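Local coordinates for DNA polymerase (Bacillus phage phi29, PDB 2PY5), which replicates the viral DNA from a protein primer by strand displacement, with high processivity, and proofreads it with a 3'-5' exonuclease, at residues Ala176-Ile179 with Gln180-Gly184; Thr204-Phe207 with Lys208-Pro212; Leu233-Arg236 with Phe237-Lys240. The protein carries 2 engineered substitutions. All blocks are in the same frame, centred on the assembly; numbering follows the deposited sequence.

Interaction 1 (Ala176-Ile179 with Gln180-Gly184); sequences ALLI and QFKQG
Ile179 O takes two hydrogen bonds from one residue, Gln183. The side-chain amide gives NE2 to Ile179 O at 3.0 Å, with the carbonyl oxygen lying in the amide plane. The backbone gives Gln183 N to Ile179 O at 3.2 Å, and this bond is more bent. The two donors come from opposite faces of the carbonyl plane. A bend at chi2 (-37°) folds the Gln183 side chain back over its own last turn, which brings NE2 to the carbonyl.

Two residues earlier, the Phe181 ring lays a face over Leu177 O, which sits 3.2 Å above the ring plane and toward its rim. The same oxygen accepts from Phe181 N at 2.8 Å. Leu177 CB touches the ring at CE2. Leu178 CG meets Lys182 CE at 3.8 Å, where the extended lysine runs past the branched leucine.

Gly184 is the first residue to leave helical backbone angles. Its positive phi (98°) and the bond from Gly184 N to Phe181 O belong to a Schellman motif.

Gln180 OE1 lies near Leu177 CD2 and is buried without a polar partner, while its NE2 bonds to Lys125 O. Phe181 lies close to Tyr59, which interacts with the primer terminal protein. Gln180 touches Leu384, probably involved in positioning the templating nucleotide. The contact lies in the last turns of helix 160-182, in the exonuclease region, with Leu177 and Phe181 against helix 122-125 and Ile179, Gln180 and Gln183 against helix 376-387.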
ATOM      1  N   ALA F 176      -0.492 -18.715   6.958  1.00 27.92           N
ATOM      2  CA  ALA F 176       0.027 -17.854   5.894  1.00 28.33           C
ATOM      3  C   ALA F 176       1.485 -17.483   6.159  1.00 28.46           C
ATOM      4  O   ALA F 176       2.307 -17.543   5.249  1.00 27.72           O
ATOM      5  CB  ALA F 176      -0.832 -16.595   5.727  1.00 29.75           C
ATOM      6  N   LEU F 177       1.801 -17.115   7.401  1.00 29.64           N
ATOM      7  CA  LEU F 177       3.184 -16.771   7.733  1.00 28.14           C
ATOM      8  C   LEU F 177       4.121 -17.962   7.588  1.00 26.86           C
ATOM      9  O   LEU F 177       5.236 -17.809   7.100  1.00 28.31           O
ATOM     10  CB  LEU F 177       3.304 -16.210   9.135  1.00 27.50           C
ATOM     11  CG  LEU F 177       2.746 -14.814   9.330  1.00 26.97           C
ATOM     12  CD1 LEU F 177       2.793 -14.461  10.795  1.00 30.37           C
ATOM     13  CD2 LEU F 177       3.553 -13.798   8.507  1.00 29.13           C
ATOM     14  N   LEU F 178       3.672 -19.147   7.986  1.00 27.85           N
ATOM     15  CA  LEU F 178       4.529 -20.324   7.846  1.00 28.32           C
ATOM     16  C   LEU F 178       4.870 -20.599   6.369  1.00 27.40           C
ATOM     17  O   LEU F 178       6.032 -20.875   6.021  1.00 26.97           O
ATOM     18  CB  LEU F 178       3.895 -21.551   8.509  1.00 28.79           C
ATOM     19  CG  LEU F 178       4.799 -22.788   8.511  1.00 28.46           C
ATOM     20  CD1 LEU F 178       6.097 -22.496   9.221  1.00 30.64           C
ATOM     21  CD2 LEU F 178       4.088 -23.951   9.141  1.00 30.70           C
ATOM     22  N   ILE F 179       3.871 -20.523   5.485  1.00 27.51           N
ATOM     23  CA  ILE F 179       4.112 -20.679   4.061  1.00 27.22           C
ATOM     24  C   ILE F 179       5.122 -19.636   3.560  1.00 24.97           C
ATOM     25  O   ILE F 179       6.042 -19.977   2.837  1.00 26.74           O
ATOM     26  CB  ILE F 179       2.794 -20.597   3.243  1.00 28.74           C
ATOM     27  CG1 ILE F 179       1.881 -21.789   3.572  1.00 29.18           C
ATOM     28  CG2 ILE F 179       3.076 -20.565   1.775  1.00 30.24           C
ATOM     29  CD1 ILE F 179       0.410 -21.527   3.257  1.00 31.24           C
ATOM     30  N   GLN F 180       4.939 -18.380   3.957  1.00 25.70           N
ATOM     31  CA  GLN F 180       5.857 -17.297   3.583  1.00 25.94           C
ATOM     32  C   GLN F 180       7.298 -17.580   4.055  1.00 25.14           C
ATOM     33  O   GLN F 180       8.238 -17.515   3.273  1.00 27.60           O
ATOM     34  CB  GLN F 180       5.331 -15.998   4.148  1.00 28.25           C
ATOM     35  CG  GLN F 180       6.016 -14.749   3.627  1.00 26.04           C
ATOM     36  CD  GLN F 180       5.280 -13.520   4.047  1.00 28.12           C
ATOM     37  OE1 GLN F 180       4.693 -13.478   5.118  1.00 29.28           O
ATOM     38  NE2 GLN F 180       5.302 -12.508   3.195  1.00 29.04           N
ATOM     39  N   PHE F 181       7.440 -17.943   5.317  1.00 27.90           N
ATOM     40  CA  PHE F 181       8.757 -18.238   5.886  1.00 29.94           C
ATOM     41  C   PHE F 181       9.398 -19.435   5.202  1.00 28.40           C
ATOM     42  O   PHE F 181      10.608 -19.429   4.905  1.00 30.91           O
ATOM     43  CB  PHE F 181       8.656 -18.495   7.401  1.00 30.11           C
ATOM     44  CG  PHE F 181       8.199 -17.307   8.220  1.00 33.47           C
ATOM     45  CD1 PHE F 181       8.322 -16.002   7.760  1.00 35.55           C
ATOM     46  CD2 PHE F 181       7.645 -17.509   9.477  1.00 35.13           C
ATOM     47  CE1 PHE F 181       7.896 -14.926   8.543  1.00 35.28           C
ATOM     48  CE2 PHE F 181       7.226 -16.433  10.255  1.00 36.33           C
ATOM     49  CZ  PHE F 181       7.358 -15.152   9.786  1.00 35.62           C
ATOM     50  N   LYS F 182       8.605 -20.461   4.881  1.00 28.57           N
ATOM     51  CA  LYS F 182       9.146 -21.634   4.184  1.00 28.65           C
ATOM     52  C   LYS F 182       9.674 -21.323   2.774  1.00 27.00           C
ATOM     53  O   LYS F 182      10.525 -22.040   2.250  1.00 29.66           O
ATOM     54  CB  LYS F 182       8.106 -22.758   4.113  1.00 30.50           C
ATOM     55  CG  LYS F 182       7.898 -23.483   5.426  1.00 32.51           C
ATOM     56  CD  LYS F 182       6.802 -24.538   5.292  1.00 36.53           C
ATOM     57  CE  LYS F 182       6.718 -25.443   6.517  1.00 41.72           C
ATOM     58  NZ  LYS F 182       5.619 -26.459   6.388  1.00 42.12           N
ATOM     59  N   GLN F 183       9.162 -20.255   2.159  1.00 24.75           N
ATOM     60  CA  GLN F 183       9.639 -19.789   0.871  1.00 27.00           C
ATOM     61  C   GLN F 183      10.949 -19.008   1.006  1.00 25.82           C
ATOM     62  O   GLN F 183      11.562 -18.684  -0.004  1.00 28.05           O
ATOM     63  CB  GLN F 183       8.616 -18.860   0.200  1.00 30.16           C
ATOM     64  CG  GLN F 183       7.238 -19.422  -0.029  1.00 32.64           C
ATOM     65  CD  GLN F 183       7.247 -20.855  -0.416  1.00 32.94           C
ATOM     66  OE1 GLN F 183       7.699 -21.204  -1.509  1.00 28.82           O
ATOM     67  NE2 GLN F 183       6.733 -21.727   0.482  1.00 33.84           N
ATOM     68  N   GLY F 184      11.343 -18.693   2.235  1.00 27.03           N
ATOM     69  CA  GLY F 184      12.573 -17.934   2.475  1.00 28.64           C
ATOM     70  C   GLY F 184      12.299 -16.460   2.686  1.00 28.22           C
ATOM     71  O   GLY F 184      13.227 -15.665   2.812  1.00 31.19           O
TER

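Interaction 2 (Thr204-Phe207 with Lys208-Pro212); sequences TKKF and KKVFP. With EDO (1,2-ethanediol), chain M.
The Phe207 ring receives the edge of the Phe211 ring on one face. This is a T-shaped pair, with centroids 5.0 Å apart and planes at 63°. Phe211 CD1 leads the edge and stands 3.5 Å above the Phe207 plane, toward the rim. Phe211 CB lies over the same ring in a CH-pi contact, 4.3 Å from the centroid. Near the plane of the Phe207 ring, at its edge, are Lys208 N and O2 of a bound 1,2-ethanediol. One face of the Phe211 ring carries CG2 of the adjacent Val210 over its centre. With CG anti to the backbone N (chi1 -170°), the Phe207 ring leans along the helix toward Phe211, four residues on.

The backbone is a short helix, 204-210, and Phe211 is the first residue to leave it. Phe211 N still bonds to Phe207 O at 2.8 Å, so the aromatic pair is tied at its base. The helix belongs to a region involved in DNA binding, in coordinating synthesis with degradation and in terminal-protein interaction. Helix 190-202 packs on the pair, and Lys199 makes a cation-pi contact with Phe207. Phe393 meets Phe211 edge-to-face.

Between the exposed Thr204 and Lys208, CG2 touches CE at 3.3 Å, tighter than usual for two carbons. Separately, Lys206 CG meets Val210 CG1 at 4.0 Å, where Lys206 also touches Leu359. The ethanediol, probably from the crystallisation liquor, spans the helix end: its O1 bonds to Lys208 O at 2.6 Å and its O2 to Phe211 O at 2.7 Å.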
ATOM      1  N   THR F 204      25.008  -8.582  -4.540  1.00 31.88           N
ATOM      2  CA  THR F 204      25.304  -7.388  -3.763  1.00 32.91           C
ATOM      3  C   THR F 204      26.465  -6.595  -4.374  1.00 33.40           C
ATOM      4  O   THR F 204      26.431  -5.383  -4.375  1.00 34.38           O
ATOM      5  CB  THR F 204      25.597  -7.741  -2.282  1.00 36.32           C
ATOM      6  OG1 THR F 204      24.385  -8.154  -1.645  1.00 37.99           O
ATOM      7  CG2 THR F 204      26.164  -6.553  -1.546  1.00 42.85           C
ATOM      8  N   LYS F 205      27.472  -7.287  -4.909  1.00 35.45           N
ATOM      9  CA  LYS F 205      28.596  -6.631  -5.580  1.00 36.24           C
ATOM     10  C   LYS F 205      28.085  -5.691  -6.675  1.00 34.13           C
ATOM     11  O   LYS F 205      28.465  -4.510  -6.719  1.00 35.59           O
ATOM     12  CB  LYS F 205      29.539  -7.675  -6.184  1.00 40.54           C
ATOM     13  CG  LYS F 205      30.771  -7.099  -6.858  1.00 45.31           C
ATOM     14  CD  LYS F 205      31.720  -8.211  -7.298  1.00 46.98           C
ATOM     15  CE  LYS F 205      32.980  -7.647  -7.948  1.00 49.47           C
ATOM     16  NZ  LYS F 205      33.830  -6.878  -6.993  1.00 50.61           N
ATOM     17  N   LYS F 206      27.229  -6.207  -7.554  1.00 31.99           N
ATOM     18  CA  LYS F 206      26.684  -5.377  -8.630  1.00 31.98           C
ATOM     19  C   LYS F 206      25.788  -4.287  -8.066  1.00 30.70           C
ATOM     20  O   LYS F 206      25.861  -3.139  -8.500  1.00 31.32           O
ATOM     21  CB  LYS F 206      25.904  -6.208  -9.652  1.00 33.29           C
ATOM     22  CG  LYS F 206      25.374  -5.374 -10.839  1.00 34.65           C
ATOM     23  CD  LYS F 206      24.838  -6.211 -11.995  1.00 36.52           C
ATOM     24  CE  LYS F 206      24.274  -5.322 -13.109  1.00 39.84           C
ATOM     25  NZ  LYS F 206      23.469  -6.111 -14.113  1.00 39.57           N
ATOM     26  N   PHE F 207      24.936  -4.641  -7.108  1.00 28.13           N
ATOM     27  CA  PHE F 207      24.005  -3.662  -6.519  1.00 29.65           C
ATOM     28  C   PHE F 207      24.774  -2.428  -6.021  1.00 31.53           C
ATOM     29  O   PHE F 207      24.390  -1.301  -6.303  1.00 30.87           O
ATOM     30  CB  PHE F 207      23.203  -4.293  -5.372  1.00 30.14           C
ATOM     31  CG  PHE F 207      22.086  -3.439  -4.887  1.00 29.74           C
ATOM     32  CD1 PHE F 207      20.783  -3.671  -5.305  1.00 30.11           C
ATOM     33  CD2 PHE F 207      22.326  -2.377  -4.018  1.00 30.25           C
ATOM     34  CE1 PHE F 207      19.736  -2.857  -4.854  1.00 32.75           C
ATOM     35  CE2 PHE F 207      21.283  -1.563  -3.589  1.00 32.25           C
ATOM     36  CZ  PHE F 207      19.998  -1.804  -4.016  1.00 32.91           C
ATOM     37  N   LYS F 208      25.866  -2.654  -5.285  1.00 32.55           N
ATOM     38  CA  LYS F 208      26.660  -1.562  -4.730  1.00 34.70           C
ATOM     39  C   LYS F 208      27.303  -0.696  -5.814  1.00 34.99           C
ATOM     40  O   LYS F 208      27.451   0.517  -5.652  1.00 37.43           O
ATOM     41  CB  LYS F 208      27.751  -2.117  -3.813  1.00 37.30           C
ATOM     42  CG  LYS F 208      27.225  -2.757  -2.551  1.00 42.46           C
ATOM     43  CD  LYS F 208      28.367  -3.398  -1.791  1.00 46.83           C
ATOM     44  CE  LYS F 208      27.923  -3.951  -0.469  1.00 49.88           C
ATOM     45  NZ  LYS F 208      28.884  -5.002  -0.009  1.00 52.00           N
ATOM     46  N   LYS F 209      27.669  -1.322  -6.915  1.00 34.34           N
ATOM     47  CA  LYS F 209      28.335  -0.627  -8.012  1.00 36.72           C
ATOM     48  C   LYS F 209      27.344   0.249  -8.758  1.00 36.45           C
ATOM     49  O   LYS F 209      27.640   1.416  -9.064  1.00 38.73           O
ATOM     50  CB  LYS F 209      28.966  -1.642  -8.958  1.00 40.56           C
ATOM     51  CG  LYS F 209      29.849  -1.039 -10.036  1.00 45.28           C
ATOM     52  CD  LYS F 209      30.648  -2.122 -10.727  1.00 50.10           C
ATOM     53  CE  LYS F 209      31.650  -1.554 -11.723  1.00 52.32           C
ATOM     54  NZ  LYS F 209      32.622  -2.608 -12.160  1.00 54.86           N
ATOM     55  N   VAL F 210      26.163  -0.296  -9.043  1.00 32.74           N
ATOM     56  CA  VAL F 210      25.186   0.403  -9.883  1.00 32.31           C
ATOM     57  C   VAL F 210      24.209   1.284  -9.105  1.00 33.18           C
ATOM     58  O   VAL F 210      23.634   2.213  -9.680  1.00 35.40           O
ATOM     59  CB  VAL F 210      24.417  -0.539 -10.842  1.00 33.98           C
ATOM     60  CG1 VAL F 210      25.413  -1.412 -11.641  1.00 34.55           C
ATOM     61  CG2 VAL F 210      23.402  -1.363 -10.131  1.00 33.89           C
ATOM     62  N   PHE F 211      24.010   1.006  -7.811  1.00 31.59           N
ATOM     63  CA  PHE F 211      23.130   1.847  -6.973  1.00 31.94           C
ATOM     64  C   PHE F 211      23.924   2.413  -5.793  1.00 30.97           C
ATOM     65  O   PHE F 211      23.727   1.995  -4.638  1.00 33.55           O
ATOM     66  CB  PHE F 211      21.918   1.054  -6.499  1.00 33.73           C
ATOM     67  CG  PHE F 211      21.122   0.446  -7.608  1.00 32.00           C
ATOM     68  CD1 PHE F 211      20.878  -0.921  -7.648  1.00 33.04           C
ATOM     69  CD2 PHE F 211      20.624   1.242  -8.645  1.00 32.29           C
ATOM     70  CE1 PHE F 211      20.136  -1.476  -8.681  1.00 35.96           C
ATOM     71  CE2 PHE F 211      19.877   0.703  -9.671  1.00 32.76           C
ATOM     72  CZ  PHE F 211      19.621  -0.654  -9.699  1.00 34.95           C
ATOM     73  N   PRO F 212      24.819   3.368  -6.079  1.00 32.24           N
ATOM     74  CA  PRO F 212      25.645   3.965  -5.059  1.00 32.10           C
ATOM     75  C   PRO F 212      24.799   4.799  -4.104  1.00 33.27           C
ATOM     76  O   PRO F 212      23.699   5.273  -4.466  1.00 34.27           O
ATOM     77  CB  PRO F 212      26.598   4.849  -5.855  1.00 34.02           C
ATOM     78  CG  PRO F 212      25.843   5.210  -7.058  1.00 35.09           C
ATOM     79  CD  PRO F 212      25.076   3.979  -7.393  1.00 32.76           C
TER
HETATM   80  C1  EDO M8011      27.217   1.098  -1.949  1.00 42.35           C
HETATM   81  O1  EDO M8011      27.810   1.416  -3.216  1.00 40.62           O
HETATM   82  C2  EDO M8011      25.737   1.479  -1.928  1.00 41.36           C
HETATM   83  O2  EDO M8011      24.909   0.553  -2.635  1.00 40.68           O

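Interaction 3 (Leu233-Arg236 with Phe237-Lys240); sequences LNDR and FKEK. With EDO (1,2-ethanediol), chain K.
Arg236 lies alongside the ring of Phe237, its neighbour in the chain. Its CB comes within 3.7 Å of O1 of a bound 1,2-ethanediol. CG is over one face of the ring, 4.3 Å from the centroid, in a CH-pi contact. CD passes near the same O1. The bend at chi3 (85°) carries NE to the ethanediol O1, to which it donates at 2.8 Å. The turn at chi4 (87°) sets the guanidinium beside the ring. CZ and NH2 both approach Phe237 CZ at 3.3 Å, and NH1 is slightly farther from it. The ring atom Phe237 CZ thus lies over a guanidinium face, but the planes are 55° apart, so the two do not stack flat.

Asn234 ND2 also bonds to the ethanediol O1, and donates to Ile452 O. Its OD1 accepts from Arg236 N at 3.1 Å, which makes an Asx turn. Phe237 N closes on Asn234 O at 2.9 Å, and Lys238 N on Asp235 O. A type II beta turn follows, from Phe237 to Lys240. These turns link strands 231-233 and 241-250 in the polymerisation region. Leu233 packs on Tyr454 of the YCDTD motif and Phe237 on Ile453, both in strand 452-456; Glu239 salt-bridges Arg496 of strand 491-496.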
ATOM      1  N   LEU F 233     -10.269  12.241 -13.170  1.00 29.48           N
ATOM      2  CA  LEU F 233     -11.621  12.194 -13.734  1.00 30.37           C
ATOM      3  C   LEU F 233     -11.841  13.393 -14.643  1.00 29.53           C
ATOM      4  O   LEU F 233     -11.675  14.553 -14.224  1.00 30.83           O
ATOM      5  CB  LEU F 233     -12.653  12.214 -12.612  1.00 31.01           C
ATOM      6  CG  LEU F 233     -14.122  12.217 -13.021  1.00 31.29           C
ATOM      7  CD1 LEU F 233     -14.490  11.045 -13.900  1.00 31.17           C
ATOM      8  CD2 LEU F 233     -15.023  12.272 -11.778  1.00 32.30           C
ATOM      9  N   ASN F 234     -12.217  13.101 -15.881  1.00 30.72           N
ATOM     10  CA  ASN F 234     -12.553  14.100 -16.873  1.00 30.07           C
ATOM     11  C   ASN F 234     -13.758  14.885 -16.402  1.00 31.52           C
ATOM     12  O   ASN F 234     -14.818  14.306 -16.210  1.00 32.00           O
ATOM     13  CB  ASN F 234     -12.839  13.394 -18.199  1.00 31.33           C
ATOM     14  CG  ASN F 234     -12.989  14.334 -19.362  1.00 34.45           C
ATOM     15  OD1 ASN F 234     -13.198  15.547 -19.195  1.00 36.57           O
ATOM     16  ND2 ASN F 234     -12.933  13.772 -20.570  1.00 32.55           N
ATOM     17  N   ASP F 235     -13.592  16.203 -16.223  1.00 33.28           N
ATOM     18  CA  ASP F 235     -14.708  17.068 -15.809  1.00 34.40           C
ATOM     19  C   ASP F 235     -15.979  16.917 -16.666  1.00 34.43           C
ATOM     20  O   ASP F 235     -17.098  17.105 -16.172  1.00 36.02           O
ATOM     21  CB  ASP F 235     -14.263  18.535 -15.824  1.00 35.86           C
ATOM     22  CG  ASP F 235     -13.492  18.939 -14.580  1.00 43.63           C
ATOM     23  OD1 ASP F 235     -13.548  18.229 -13.543  1.00 43.02           O
ATOM     24  OD2 ASP F 235     -12.828  20.000 -14.641  1.00 47.89           O
ATOM     25  N   ARG F 236     -15.811  16.594 -17.950  1.00 33.52           N
ATOM     26  CA  ARG F 236     -16.923  16.340 -18.860  1.00 36.10           C
ATOM     27  C   ARG F 236     -17.927  15.329 -18.311  1.00 36.22           C
ATOM     28  O   ARG F 236     -19.122  15.423 -18.599  1.00 36.70           O
ATOM     29  CB  ARG F 236     -16.393  15.842 -20.212  1.00 38.51           C
ATOM     30  CG  ARG F 236     -17.464  15.592 -21.231  1.00 40.65           C
ATOM     31  CD  ARG F 236     -16.967  15.784 -22.635  1.00 41.95           C
ATOM     32  NE  ARG F 236     -16.326  14.591 -23.175  1.00 41.30           N
ATOM     33  CZ  ARG F 236     -16.959  13.592 -23.791  1.00 40.12           C
ATOM     34  NH1 ARG F 236     -18.279  13.581 -23.914  1.00 42.91           N
ATOM     35  NH2 ARG F 236     -16.260  12.565 -24.262  1.00 39.46           N
ATOM     36  N   PHE F 237     -17.422  14.370 -17.523  1.00 34.08           N
ATOM     37  CA  PHE F 237     -18.221  13.258 -16.990  1.00 33.62           C
ATOM     38  C   PHE F 237     -18.502  13.317 -15.488  1.00 35.72           C
ATOM     39  O   PHE F 237     -19.190  12.440 -14.945  1.00 35.96           O
ATOM     40  CB  PHE F 237     -17.515  11.936 -17.333  1.00 33.42           C
ATOM     41  CG  PHE F 237     -17.476  11.670 -18.790  1.00 32.44           C
ATOM     42  CD1 PHE F 237     -16.320  11.878 -19.521  1.00 31.27           C
ATOM     43  CD2 PHE F 237     -18.613  11.253 -19.454  1.00 35.08           C
ATOM     44  CE1 PHE F 237     -16.287  11.635 -20.872  1.00 31.91           C
ATOM     45  CE2 PHE F 237     -18.585  11.025 -20.815  1.00 35.04           C
ATOM     46  CZ  PHE F 237     -17.413  11.217 -21.520  1.00 34.23           C
ATOM     47  N   LYS F 238     -18.014  14.353 -14.820  1.00 36.86           N
ATOM     48  CA  LYS F 238     -18.194  14.499 -13.376  1.00 36.77           C
ATOM     49  C   LYS F 238     -19.672  14.553 -12.984  1.00 36.68           C
ATOM     50  O   LYS F 238     -20.402  15.462 -13.397  1.00 39.01           O
ATOM     51  CB  LYS F 238     -17.494  15.769 -12.889  1.00 38.87           C
ATOM     52  CG  LYS F 238     -17.430  15.892 -11.378  1.00 42.03           C
ATOM     53  CD  LYS F 238     -16.452  16.974 -10.965  1.00 45.66           C
ATOM     54  CE  LYS F 238     -16.140  16.926  -9.483  1.00 48.50           C
ATOM     55  NZ  LYS F 238     -15.030  17.855  -9.085  1.00 50.61           N
ATOM     56  N   GLU F 239     -20.099  13.559 -12.202  1.00 34.87           N
ATOM     57  CA  GLU F 239     -21.452  13.478 -11.649  1.00 34.36           C
ATOM     58  C   GLU F 239     -22.538  13.223 -12.707  1.00 35.80           C
ATOM     59  O   GLU F 239     -23.725  13.372 -12.424  1.00 39.01           O
ATOM     60  CB  GLU F 239     -21.792  14.721 -10.788  1.00 34.92           C
ATOM     61  CG  GLU F 239     -20.907  14.890  -9.567  1.00 36.19           C
ATOM     62  CD  GLU F 239     -21.214  16.139  -8.760  1.00 36.88           C
ATOM     63  OE1 GLU F 239     -22.331  16.256  -8.228  1.00 36.63           O
ATOM     64  OE2 GLU F 239     -20.317  16.993  -8.636  1.00 38.08           O
ATOM     65  N   LYS F 240     -22.128  12.798 -13.905  1.00 36.67           N
ATOM     66  CA  LYS F 240     -23.050  12.540 -15.009  1.00 39.62           C
ATOM     67  C   LYS F 240     -23.400  11.056 -15.088  1.00 39.93           C
ATOM     68  O   LYS F 240     -22.562  10.196 -14.815  1.00 36.90           O
ATOM     69  CB  LYS F 240     -22.434  12.965 -16.349  1.00 42.05           C
ATOM     70  CG  LYS F 240     -21.971  14.414 -16.423  1.00 45.77           C
ATOM     71  CD  LYS F 240     -23.116  15.380 -16.223  1.00 47.33           C
ATOM     72  CE  LYS F 240     -22.655  16.825 -16.373  1.00 49.22           C
ATOM     73  NZ  LYS F 240     -23.758  17.794 -16.083  1.00 51.13           N
TER
HETATM   74  C1  EDO K8009     -12.793  15.425 -23.859  1.00 48.22           C
HETATM   75  O1  EDO K8009     -13.723  15.633 -22.800  1.00 45.49           O
HETATM   76  C2  EDO K8009     -13.495  14.992 -25.146  1.00 49.35           C
HETATM   77  O2  EDO K8009     -14.027  16.119 -25.859  1.00 51.70           O

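How the interactions relate
From the N terminus the three contacts come in series, and none nests in or crosses another. Each closes only a turn of continuous chain. Interaction 1 lies in the last turns of helix 160-182 in the exonuclease region and sets them against helix 376-387 of the polymerisation region. Interaction 2 follows helix 190-202, in the region between the two activities, and packs between that helix and the rings of Phe393 and Tyr426. Interaction 3 turns the chain between two strands of the antiparallel sheet that includes strand 452-456. The nearest atoms of interactions 1 and 2 are about 14 Å apart. Interaction 3 is more remote, with its centre about 45 Å from that of interaction 1.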